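Local coordinates for tyrosine-protein phosphatase YwqE (Bacillus subtilis, PDB 3QY7) that dephosphorylates the phosphotyrosine-containing proteins YwqD, YwqF and Ssb, working as a manganese-dependent protein tyrosine phosphatase, at residues A[39-43]-A[79-84]; A[22-26]-A[195-199]; A[187-191]-A[236-240]; A[162-167]-A[179-183]. All blocks are in the same frame, centred on the assembly; numbering follows the deposited sequence.

Contact 1: residues A[39-43]-A[79-84]. With FE (Fe (III) ion), chain C; FE (Fe (III) ion), chain B.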
loop_
_atom_site.group_PDB
_atom_site.type_symbol
_atom_site.label_atom_id
_atom_site.label_comp_id
_atom_site.label_asym_id
_atom_site.label_seq_id
_atom_site.Cartn_x
_atom_site.Cartn_y
_atom_site.Cartn_z
ATOM N N ALA A 39 6.965 6.362 -0.538
ATOM C CA ALA A 39 7.884 5.213 -0.614
ATOM C C ALA A 39 7.655 4.352 0.597
ATOM O O ALA A 39 7.552 4.862 1.720
ATOM C CB ALA A 39 9.307 5.657 -0.678
ATOM N N THR A 40 7.518 3.036 0.373
ATOM C CA THR A 40 7.242 2.103 1.468
ATOM C C THR A 40 8.216 0.926 1.430
ATOM O O THR A 40 7.780 -0.225 1.225
ATOM C CB THR A 40 5.814 1.569 1.419
ATOM O OG1 THR A 40 5.573 0.962 0.145
ATOM C CG2 THR A 40 4.819 2.700 1.615
ATOM N N PRO A 41 9.522 1.207 1.611
ATOM C CA PRO A 41 10.487 0.101 1.665
ATOM C C PRO A 41 10.132 -0.839 2.814
ATOM O O PRO A 41 9.576 -0.395 3.829
ATOM C CB PRO A 41 11.814 0.797 1.958
ATOM C CG PRO A 41 11.448 2.089 2.623
ATOM C CD PRO A 41 10.151 2.499 1.960
ATOM N N HIS A 42 10.448 -2.127 2.664
ATOM C CA HIS A 42 10.232 -3.043 3.759
ATOM C C HIS A 42 11.063 -2.562 4.943
ATOM O O HIS A 42 12.106 -2.102 4.766
ATOM C CB HIS A 42 10.584 -4.520 3.392
ATOM C CG HIS A 42 9.706 -5.115 2.336
ATOM N ND1 HIS A 42 8.522 -5.750 2.610
ATOM C CD2 HIS A 42 9.857 -5.170 1.005
ATOM C CE1 HIS A 42 7.963 -6.130 1.489
ATOM N NE2 HIS A 42 8.748 -5.786 0.491
ATOM N N HIS A 43 10.549 -2.673 6.158
ATOM C CA HIS A 43 11.308 -2.179 7.311
ATOM C C HIS A 43 12.531 -3.055 7.612
ATOM O O HIS A 43 13.527 -2.568 8.143
ATOM C CB HIS A 43 10.415 -1.983 8.536
ATOM C CG HIS A 43 10.046 -3.256 9.224
ATOM N ND1 HIS A 43 10.433 -3.541 10.515
ATOM C CD2 HIS A 43 9.325 -4.320 8.800
ATOM C CE1 HIS A 43 9.969 -4.729 10.858
ATOM N NE2 HIS A 43 9.294 -5.226 9.835
ATOM N N GLN A 79 6.917 3.074 5.187
ATOM C CA GLN A 79 7.480 1.720 5.242
ATOM C C GLN A 79 6.372 0.718 4.989
ATOM O O GLN A 79 5.205 0.965 5.301
ATOM C CB GLN A 79 8.052 1.424 6.645
ATOM C CG GLN A 79 9.463 1.901 6.873
ATOM C CD GLN A 79 9.932 1.605 8.291
ATOM O OE1 GLN A 79 9.136 1.551 9.224
ATOM N NE2 GLN A 79 11.240 1.424 8.446
ATOM N N GLU A 80 6.743 -0.431 4.427
ATOM C CA GLU A 80 5.857 -1.585 4.450
ATOM C C GLU A 80 6.347 -2.450 5.612
ATOM O O GLU A 80 7.500 -2.896 5.627
ATOM C CB GLU A 80 5.914 -2.371 3.130
ATOM C CG GLU A 80 4.967 -3.613 3.172
ATOM C CD GLU A 80 4.953 -4.426 1.894
ATOM O OE1 GLU A 80 5.665 -4.071 0.961
ATOM O OE2 GLU A 80 4.203 -5.410 1.841
ATOM N N ILE A 81 5.478 -2.637 6.596
ATOM C CA ILE A 81 5.876 -3.299 7.852
ATOM C C ILE A 81 5.251 -4.690 7.954
ATOM O O ILE A 81 4.064 -4.835 8.200
ATOM C CB ILE A 81 5.460 -2.438 9.065
ATOM C CG1 ILE A 81 6.020 -1.014 8.915
ATOM C CG2 ILE A 81 5.900 -3.115 10.393
ATOM C CD1 ILE A 81 5.431 0.003 9.892
ATOM N N ARG A 82 6.071 -5.717 7.757
ATOM C CA ARG A 82 5.628 -7.076 8.023
ATOM C C ARG A 82 5.253 -7.160 9.494
ATOM O O ARG A 82 6.070 -6.833 10.364
ATOM C CB ARG A 82 6.739 -8.071 7.699
ATOM C CG ARG A 82 6.423 -9.519 8.094
ATOM C CD ARG A 82 5.383 -10.136 7.147
ATOM N NE ARG A 82 5.861 -10.193 5.766
ATOM C CZ ARG A 82 6.662 -11.139 5.283
ATOM N NH1 ARG A 82 7.081 -12.132 6.073
ATOM N NH2 ARG A 82 7.042 -11.098 4.009
ATOM N N ILE A 83 4.032 -7.613 9.761
ATOM C CA ILE A 83 3.485 -7.634 11.117
ATOM C C ILE A 83 4.420 -8.373 12.071
ATOM O O ILE A 83 5.041 -9.361 11.700
ATOM C CB ILE A 83 2.054 -8.242 11.129
ATOM C CG1 ILE A 83 1.321 -7.962 12.450
ATOM C CG2 ILE A 83 2.070 -9.732 10.736
ATOM C CD1 ILE A 83 -0.178 -8.261 12.398
ATOM N N TYR A 84 4.547 -7.833 13.275
ATOM C CA TYR A 84 5.237 -8.521 14.376
ATOM C C TYR A 84 4.659 -8.004 15.676
ATOM O O TYR A 84 3.918 -7.023 15.679
ATOM C CB TYR A 84 6.771 -8.389 14.294
ATOM C CG TYR A 84 7.327 -6.990 14.439
ATOM C CD1 TYR A 84 7.342 -6.109 13.356
ATOM C CD2 TYR A 84 7.867 -6.553 15.647
ATOM C CE1 TYR A 84 7.867 -4.836 13.480
ATOM C CE2 TYR A 84 8.392 -5.276 15.782
ATOM C CZ TYR A 84 8.386 -4.416 14.690
ATOM O OH TYR A 84 8.914 -3.145 14.814
HETATM FE FE FE C . 5.181 -4.053 -1.138
HETATM FE FE FE B . 4.102 -6.971 0.440
HETATM O O HOH W 1 8.965 -8.482 10.733
HETATM O O HOH W 2 4.287 -8.654 -1.014
HETATM O O HOH W 3 3.999 -5.502 -0.994
#
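His43 swings its ring out over the strand that carries Glu80, and one face of it receives the CG2 methyl of Ile81. This CH-pi contact places Ile81 CG2 4.1 Å from the centroid of the His43 ring. The Tyr84 ring runs almost parallel to the imidazole, the planes only 7° apart, but the two are slid past each other with scarcely any overlap; His43 CE1 and Tyr84 CE1 approach to 3.4 Å. What brings the imidazole here is its first torsion (chi1 76°), which sets CG between the backbone N and carbonyl carbon.

His42 and Glu80 stand side by side and point the same way, ring and carboxylate planes 29° apart. Glutamate suits its place because its extended chain carries the carboxylate to the irons, and its two oxygens bridge them, OE1 binding one and OE2 the other. Backbone bonds fix its base: Glu80 N to Pro41 O, 2.9 Å, and His43 N to Glu80 O, 3.1 Å. This single bridge ties the loop after strand 36-38 to strand 80-82, an outermost strand of a parallel sheet, where Leu106 of neighbouring strand 104-108 packs against Thr40 and Glu80.

Contact 2: residues A[22-26]-A[195-199]. With MG (magnesium ion), chain D.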
loop_
_atom_site.group_PDB
_atom_site.type_symbol
_atom_site.label_atom_id
_atom_site.label_comp_id
_atom_site.label_asym_id
_atom_site.label_seq_id
_atom_site.Cartn_x
_atom_site.Cartn_y
_atom_site.Cartn_z
ATOM N N SER A 22 15.298 3.696 -9.932
ATOM C CA SER A 22 14.337 4.580 -9.257
ATOM C C SER A 22 13.786 5.629 -10.228
ATOM O O SER A 22 12.572 5.900 -10.266
ATOM C CB SER A 22 14.973 5.289 -8.046
ATOM O OG SER A 22 15.530 4.386 -7.102
ATOM N N ILE A 23 14.690 6.210 -11.009
ATOM C CA ILE A 23 14.357 7.237 -11.983
ATOM C C ILE A 23 13.454 6.689 -13.095
ATOM O O ILE A 23 12.499 7.353 -13.515
ATOM C CB ILE A 23 15.642 7.855 -12.573
ATOM C CG1 ILE A 23 16.383 8.669 -11.507
ATOM C CG2 ILE A 23 15.328 8.726 -13.793
ATOM C CD1 ILE A 23 17.783 8.984 -11.940
ATOM N N GLU A 24 13.742 5.473 -13.563
ATOM C CA GLU A 24 12.875 4.838 -14.572
ATOM C C GLU A 24 11.476 4.576 -14.030
ATOM O O GLU A 24 10.474 4.773 -14.734
ATOM C CB GLU A 24 13.492 3.551 -15.109
ATOM C CG GLU A 24 14.801 3.764 -15.849
ATOM C CD GLU A 24 14.658 4.745 -16.994
ATOM O OE1 GLU A 24 13.966 4.406 -17.977
ATOM O OE2 GLU A 24 15.217 5.860 -16.897
ATOM N N MET A 25 11.411 4.142 -12.773
ATOM C CA MET A 25 10.121 3.932 -12.132
ATOM C C MET A 25 9.382 5.247 -11.991
ATOM O O MET A 25 8.175 5.305 -12.228
ATOM C CB MET A 25 10.283 3.248 -10.768
ATOM C CG MET A 25 10.789 1.811 -10.885
ATOM S SD MET A 25 11.218 1.077 -9.286
ATOM C CE MET A 25 9.615 0.905 -8.500
ATOM N N ALA A 26 10.103 6.303 -11.604
ATOM C CA ALA A 26 9.477 7.612 -11.479
ATOM C C ALA A 26 8.866 8.106 -12.805
ATOM O O ALA A 26 7.743 8.621 -12.817
ATOM C CB ALA A 26 10.461 8.608 -10.942
ATOM N N ALA A 195 4.819 -1.103 -6.824
ATOM C CA ALA A 195 5.828 -1.243 -7.875
ATOM C C ALA A 195 7.206 -1.618 -7.345
ATOM O O ALA A 195 7.664 -1.082 -6.329
ATOM C CB ALA A 195 5.922 0.051 -8.715
ATOM N N HIS A 196 7.886 -2.526 -8.046
ATOM C CA HIS A 196 9.272 -2.882 -7.696
ATOM C C HIS A 196 10.266 -2.591 -8.816
ATOM O O HIS A 196 11.446 -2.462 -8.563
ATOM C CB HIS A 196 9.409 -4.370 -7.335
ATOM C CG HIS A 196 8.919 -4.724 -5.966
ATOM N ND1 HIS A 196 7.625 -4.499 -5.554
ATOM C CD2 HIS A 196 9.531 -5.361 -4.941
ATOM C CE1 HIS A 196 7.466 -4.945 -4.323
ATOM N NE2 HIS A 196 8.608 -5.468 -3.925
ATOM N N ASN A 197 9.782 -2.504 -10.052
ATOM C CA ASN A 197 10.670 -2.359 -11.209
ATOM C C ASN A 197 9.834 -1.849 -12.366
ATOM O O ASN A 197 8.639 -1.624 -12.195
ATOM C CB ASN A 197 11.364 -3.692 -11.527
ATOM C CG ASN A 197 10.380 -4.821 -11.743
ATOM O OD1 ASN A 197 9.475 -4.723 -12.575
ATOM N ND2 ASN A 197 10.540 -5.899 -10.974
ATOM N N VAL A 198 10.441 -1.633 -13.517
ATOM C CA VAL A 198 9.697 -1.137 -14.630
ATOM C C VAL A 198 9.079 -2.219 -15.477
ATOM O O VAL A 198 8.206 -1.937 -16.210
ATOM C CB VAL A 198 10.501 -0.173 -15.543
ATOM C CG1 VAL A 198 10.791 1.072 -14.782
ATOM C CG2 VAL A 198 11.731 -0.744 -15.934
ATOM N N LYS A 199 9.532 -3.443 -15.375
ATOM C CA LYS A 199 9.057 -4.370 -16.374
ATOM C C LYS A 199 8.080 -5.452 -16.029
ATOM O O LYS A 199 7.307 -5.809 -16.864
ATOM C CB LYS A 199 10.188 -4.963 -17.160
ATOM C CG LYS A 199 11.190 -3.898 -17.648
ATOM C CD LYS A 199 10.946 -3.401 -18.965
ATOM C CE LYS A 199 12.185 -2.891 -19.500
ATOM N NZ LYS A 199 11.806 -1.830 -20.329
HETATM MG MG MG D . 8.723 -6.331 -2.055
#
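Met25 and Val198 account for most of the apolar contact between helix 19-31 and the loop 195-199. Val198 CG1 packs on the helix between Glu24 and Met25, 3.7 Å from Glu24 CB and 4.0 Å from Met25 CG; a short, branched side chain fits so close an approach. The methionine goes further: its chain turns at the last torsion (chi3 69°), bringing CE to within 3.8 Å of Ala195 CB, where small alanine lets the backbone near.

The same thioether end also rests on the loop backbone, with Met25 CE 3.5 Å from Ala195 O and Met25 SD 3.6 Å from His196 O. No hydrogen bond crosses between the segments. In this TIM-barrel phosphatase of the PHP type, the loop follows the last strand, 190-192, and the helix follows the first, 2-3, so the contact brings the first and last strand-helix units of the barrel together.

Coordination joins the packing: His196 NE2 lies 2.1 Å from the magnesium ion, whose site also holds Asp14 and His42, while His196 ND1 is hydrogen-bonded to Asp194 O. Within the loop, Asn197 OD1 takes backbone N-H groups of Thr200 and Arg201, and more weakly that of Lys199.

Contact 3: residues A[187-191]-A[236-240]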
loop_
_atom_site.group_PDB
_atom_site.type_symbol
_atom_site.label_atom_id
_atom_site.label_comp_id
_atom_site.label_asym_id
_atom_site.label_seq_id
_atom_site.Cartn_x
_atom_site.Cartn_y
_atom_site.Cartn_z
ATOM N N LEU A 187 -14.434 -3.815 1.097
ATOM C CA LEU A 187 -13.349 -4.183 1.999
ATOM C C LEU A 187 -12.015 -3.545 1.644
ATOM O O LEU A 187 -11.037 -3.702 2.374
ATOM C CB LEU A 187 -13.193 -5.706 2.049
ATOM C CG LEU A 187 -14.393 -6.495 2.569
ATOM C CD1 LEU A 187 -13.969 -7.947 2.662
ATOM C CD2 LEU A 187 -14.893 -5.987 3.931
ATOM N N ILE A 188 -11.998 -2.841 0.514
ATOM C CA ILE A 188 -10.805 -2.185 -0.014
ATOM C C ILE A 188 -11.011 -0.672 0.049
ATOM O O ILE A 188 -12.078 -0.177 -0.304
ATOM C CB ILE A 188 -10.593 -2.589 -1.500
ATOM C CG1 ILE A 188 -10.435 -4.113 -1.643
ATOM C CG2 ILE A 188 -9.424 -1.824 -2.152
ATOM C CD1 ILE A 188 -9.295 -4.786 -0.843
ATOM N N HIS A 189 -9.967 0.048 0.468
ATOM C CA HIS A 189 -10.054 1.501 0.647
ATOM C C HIS A 189 -9.074 2.293 -0.200
ATOM O O HIS A 189 -9.265 3.490 -0.368
ATOM C CB HIS A 189 -9.935 1.838 2.127
ATOM C CG HIS A 189 -10.894 1.046 2.958
ATOM N ND1 HIS A 189 -10.568 -0.188 3.477
ATOM C CD2 HIS A 189 -12.194 1.256 3.265
ATOM C CE1 HIS A 189 -11.617 -0.684 4.110
ATOM N NE2 HIS A 189 -12.619 0.169 3.993
ATOM N N PHE A 190 -8.057 1.622 -0.737
ATOM C CA PHE A 190 -7.010 2.246 -1.560
ATOM C C PHE A 190 -6.618 1.301 -2.695
ATOM O O PHE A 190 -6.713 0.072 -2.553
ATOM C CB PHE A 190 -5.719 2.491 -0.754
ATOM C CG PHE A 190 -5.911 3.218 0.541
ATOM C CD1 PHE A 190 -5.970 4.612 0.576
ATOM C CD2 PHE A 190 -5.965 2.509 1.740
ATOM C CE1 PHE A 190 -6.118 5.290 1.782
ATOM C CE2 PHE A 190 -6.107 3.187 2.966
ATOM C CZ PHE A 190 -6.178 4.569 2.989
ATOM N N VAL A 191 -6.152 1.868 -3.807
ATOM C CA VAL A 191 -5.496 1.094 -4.848
ATOM C C VAL A 191 -4.087 1.669 -4.986
ATOM O O VAL A 191 -3.908 2.902 -5.007
ATOM C CB VAL A 191 -6.240 1.202 -6.201
ATOM C CG1 VAL A 191 -5.649 0.218 -7.198
ATOM C CG2 VAL A 191 -7.748 0.986 -6.027
ATOM N N THR A 236 -9.616 11.549 7.702
ATOM C CA THR A 236 -10.276 10.264 7.825
ATOM C C THR A 236 -10.761 9.810 6.450
ATOM O O THR A 236 -11.433 10.567 5.760
ATOM C CB THR A 236 -11.442 10.368 8.818
ATOM O OG1 THR A 236 -10.929 10.784 10.092
ATOM C CG2 THR A 236 -12.158 9.015 8.967
ATOM N N ILE A 237 -10.381 8.592 6.036
ATOM C CA ILE A 237 -10.804 8.026 4.754
ATOM C C ILE A 237 -12.304 7.727 4.720
ATOM O O ILE A 237 -12.949 7.591 5.779
ATOM C CB ILE A 237 -10.023 6.738 4.393
ATOM C CG1 ILE A 237 -10.088 5.712 5.533
ATOM C CG2 ILE A 237 -8.558 7.068 4.082
ATOM C CD1 ILE A 237 -9.897 4.260 5.070
ATOM N N PHE A 238 -12.844 7.618 3.505
ATOM C CA PHE A 238 -14.253 7.302 3.314
ATOM C C PHE A 238 -14.435 5.806 3.169
ATOM O O PHE A 238 -13.703 5.133 2.428
ATOM C CB PHE A 238 -14.835 8.024 2.099
ATOM C CG PHE A 238 -14.700 9.522 2.153
ATOM C CD1 PHE A 238 -14.498 10.249 0.986
ATOM C CD2 PHE A 238 -14.789 10.209 3.374
ATOM C CE1 PHE A 238 -14.386 11.639 1.022
ATOM C CE2 PHE A 238 -14.666 11.596 3.418
ATOM C CZ PHE A 238 -14.463 12.306 2.232
ATOM N N ARG A 239 -15.426 5.292 3.882
ATOM C CA ARG A 239 -15.707 3.870 3.886
ATOM C C ARG A 239 -17.164 3.636 3.544
ATOM O O ARG A 239 -18.038 4.455 3.850
ATOM C CB ARG A 239 -15.396 3.266 5.266
ATOM C CG ARG A 239 -13.966 3.511 5.734
ATOM C CD ARG A 239 -13.799 3.326 7.240
ATOM N NE ARG A 239 -13.493 1.945 7.556
ATOM C CZ ARG A 239 -12.302 1.480 7.932
ATOM N NH1 ARG A 239 -11.246 2.268 8.094
ATOM N NH2 ARG A 239 -12.185 0.191 8.161
ATOM N N GLN A 240 -17.414 2.504 2.901
ATOM C CA GLN A 240 -18.772 2.010 2.708
ATOM C C GLN A 240 -18.961 0.802 3.649
ATOM O O GLN A 240 -17.967 0.205 4.110
ATOM C CB GLN A 240 -19.014 1.646 1.235
ATOM C CG GLN A 240 -18.921 2.823 0.245
ATOM C CD GLN A 240 -20.001 3.882 0.427
ATOM O OE1 GLN A 240 -19.731 5.083 0.304
ATOM N NE2 GLN A 240 -21.226 3.450 0.714
HETATM O O HOH W 4 -15.286 -0.404 4.902
#
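Ile237 meets two aromatic side chains with two different branches. Its CG2 lies 3.6 Å from Phe190 CZ, and its CD1 is 3.8 Å from His189 CB; in each case the isoleucine, with two separate arms, crosses the ring-bearing side chain at about a right angle. Phe238 points its side chain away, yet its carbonyl O comes near the plane of the His189 ring, at the edge.

Arg239 then crosses the imidazole obliquely. Its CG packs 3.8 Å from His189 CD2, and beyond a bend in the chain (chi3 88°) the guanidinium lies so that His189 NE2 sits over one face, 3.9 Å above its plane and toward the rim, the two planes 36° apart. The long aliphatic part can thus pack while NH2 reaches Ala158 O. At Gln240 the backbone takes over: a water in the plane of the imidazole lies 2.9 Å from both His189 NE2 and Gln240 O and can link them. The other ring nitrogen, His189 ND1, is hydrogen-bonded to Ser160 N.

Residues 237-239 pack across the start of strand 190-192, with Asn227 of helix 219-232 binding both His189 O and Phe238 N, and strand 159-163 adjoining on the sheet.

Contact 4: residues A[162-167]-A[179-183]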
loop_
_atom_site.group_PDB
_atom_site.type_symbol
_atom_site.label_atom_id
_atom_site.label_comp_id
_atom_site.label_asym_id
_atom_site.label_seq_id
_atom_site.Cartn_x
_atom_site.Cartn_y
_atom_site.Cartn_z
ATOM N N ILE A 162 -5.518 -2.620 -2.098
ATOM C CA ILE A 162 -5.405 -3.579 -3.182
ATOM C C ILE A 162 -4.310 -3.139 -4.145
ATOM O O ILE A 162 -3.994 -1.951 -4.242
ATOM C CB ILE A 162 -6.755 -3.768 -3.905
ATOM C CG1 ILE A 162 -6.778 -5.098 -4.662
ATOM C CG2 ILE A 162 -7.122 -2.565 -4.801
ATOM C CD1 ILE A 162 -8.025 -5.860 -4.374
ATOM N N THR A 163 -3.728 -4.100 -4.846
ATOM C CA THR A 163 -2.656 -3.809 -5.805
ATOM C C THR A 163 -3.245 -3.518 -7.177
ATOM O O THR A 163 -4.095 -4.272 -7.643
ATOM C CB THR A 163 -1.691 -5.016 -5.964
ATOM O OG1 THR A 163 -1.393 -5.584 -4.672
ATOM C CG2 THR A 163 -0.400 -4.591 -6.628
ATOM N N SER A 164 -2.790 -2.438 -7.820
ATOM C CA SER A 164 -3.238 -2.100 -9.177
ATOM C C SER A 164 -3.051 -3.289 -10.091
ATOM O O SER A 164 -3.974 -3.646 -10.809
ATOM C CB SER A 164 -2.497 -0.890 -9.754
ATOM O OG SER A 164 -2.754 0.300 -9.008
ATOM N N GLY A 165 -1.880 -3.910 -10.038
ATOM C CA GLY A 165 -1.600 -5.036 -10.930
ATOM C C GLY A 165 -2.576 -6.192 -10.790
ATOM O O GLY A 165 -2.908 -6.848 -11.781
ATOM N N SER A 166 -3.043 -6.457 -9.570
ATOM C CA SER A 166 -4.020 -7.525 -9.329
ATOM C C SER A 166 -5.302 -7.298 -10.104
ATOM O O SER A 166 -5.804 -8.210 -10.778
ATOM C CB SER A 166 -4.345 -7.647 -7.836
ATOM O OG SER A 166 -3.182 -7.978 -7.108
ATOM N N LEU A 167 -5.841 -6.089 -9.986
ATOM C CA LEU A 167 -7.009 -5.650 -10.735
ATOM C C LEU A 167 -6.777 -5.659 -12.244
ATOM O O LEU A 167 -7.706 -5.965 -12.998
ATOM C CB LEU A 167 -7.445 -4.250 -10.284
ATOM C CG LEU A 167 -8.085 -4.189 -8.884
ATOM C CD1 LEU A 167 -8.162 -2.764 -8.383
ATOM C CD2 LEU A 167 -9.468 -4.860 -8.854
ATOM N N SER A 179 -9.955 -10.027 -6.518
ATOM C CA SER A 179 -9.815 -8.626 -6.142
ATOM C C SER A 179 -11.118 -7.870 -6.330
ATOM O O SER A 179 -11.499 -7.035 -5.504
ATOM C CB SER A 179 -8.711 -7.975 -6.980
ATOM O OG SER A 179 -7.469 -8.618 -6.813
ATOM N N LEU A 180 -11.806 -8.156 -7.433
ATOM C CA LEU A 180 -13.097 -7.555 -7.709
ATOM C C LEU A 180 -14.147 -7.926 -6.654
ATOM O O LEU A 180 -14.987 -7.104 -6.306
ATOM C CB LEU A 180 -13.572 -7.945 -9.113
ATOM C CG LEU A 180 -12.848 -7.233 -10.260
ATOM C CD1 LEU A 180 -13.266 -7.882 -11.572
ATOM C CD2 LEU A 180 -13.200 -5.744 -10.267
ATOM N N ARG A 181 -14.074 -9.162 -6.156
ATOM C CA ARG A 181 -14.923 -9.613 -5.046
ATOM C C ARG A 181 -14.709 -8.755 -3.805
ATOM O O ARG A 181 -15.681 -8.277 -3.214
ATOM C CB ARG A 181 -14.700 -11.104 -4.745
ATOM C CG ARG A 181 -15.311 -12.018 -5.812
ATOM C CD ARG A 181 -14.815 -13.445 -5.701
ATOM N NE ARG A 181 -15.227 -14.101 -4.462
ATOM C CZ ARG A 181 -14.580 -15.128 -3.914
ATOM N NH1 ARG A 181 -13.487 -15.618 -4.487
ATOM N NH2 ARG A 181 -15.020 -15.666 -2.790
ATOM N N LEU A 182 -13.447 -8.534 -3.442
ATOM C CA LEU A 182 -13.111 -7.712 -2.260
ATOM C C LEU A 182 -13.567 -6.259 -2.417
ATOM O O LEU A 182 -14.116 -5.660 -1.483
ATOM C CB LEU A 182 -11.607 -7.790 -1.962
ATOM C CG LEU A 182 -10.992 -9.170 -1.664
ATOM C CD1 LEU A 182 -9.513 -9.112 -1.274
ATOM C CD2 LEU A 182 -11.832 -9.922 -0.604
ATOM N N VAL A 183 -13.347 -5.694 -3.604
ATOM C CA VAL A 183 -13.786 -4.325 -3.872
ATOM C C VAL A 183 -15.312 -4.185 -3.756
ATOM O O VAL A 183 -15.809 -3.263 -3.121
ATOM C CB VAL A 183 -13.308 -3.780 -5.253
ATOM C CG1 VAL A 183 -13.912 -2.408 -5.495
ATOM C CG2 VAL A 183 -11.754 -3.693 -5.313
#
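Ile162, Leu167 and Ser179 meet without any flat group: no ring, amide, carboxylate or guanidinium enters this contact. Methyl groups and two serine side chains do the work instead. Ile162 CD1 presses against Ser179 CB at 3.4 Å, tighter than usual for two carbons. Chi1 (-159°) of Ile162 sends CG1 toward the helix, and an unstaggered chi2 (131°) sets CD1 against the serine. Ser179 CB also touches Leu167, whose CD2 stands 3.7 Å away.

Leu167 CD2 goes on to Leu180 CD2 at 4.1 Å, the two side chains crossing at a slant, and Val183 CG2 lies 4.4 Å from Ile162 CD1. A serine suits the closest point, being small enough for the helix to come near. Its buried hydroxyl is satisfied by Leu175 O one helical turn earlier, while Ser179 OG also approaches Ser166 CB to 3.4 Å. The hydroxyl of Ser166 itself is bonded to Glu138.

Strand 159-163, helices 164-168 and 173-184, and the parallel neighbouring strand 190-192 follow one another here as a beta-alpha-beta crossover, the repeating element of a TIM barrel, with this contact seating helix 173-184 on the end of strand 159-163 and on helix 164-168.

How the contacts relate
Contacts 1 and 2 border the metal centre: contact 1 supplies Glu80 to both irons and His42 to the magnesium site, to which contact 2 adds His196 and Asp14 also belongs. Their centres are about 18 Å apart, yet their nearest atoms come within about 4 Å. Contacts 3 and 4 lie across the chain's centre from contact 1, about 20 Å away centre to centre, but reach the same parallel sheet. These two touch directly: Phe190 O and Ile162 N, 3.0 Å apart, probably form a hydrogen bond between adjacent strands. The side chains of Phe190 and Ser166 are about 13 and 11 Å from an iron. Strand 190-192 leads on to the His196 loop of contact 2.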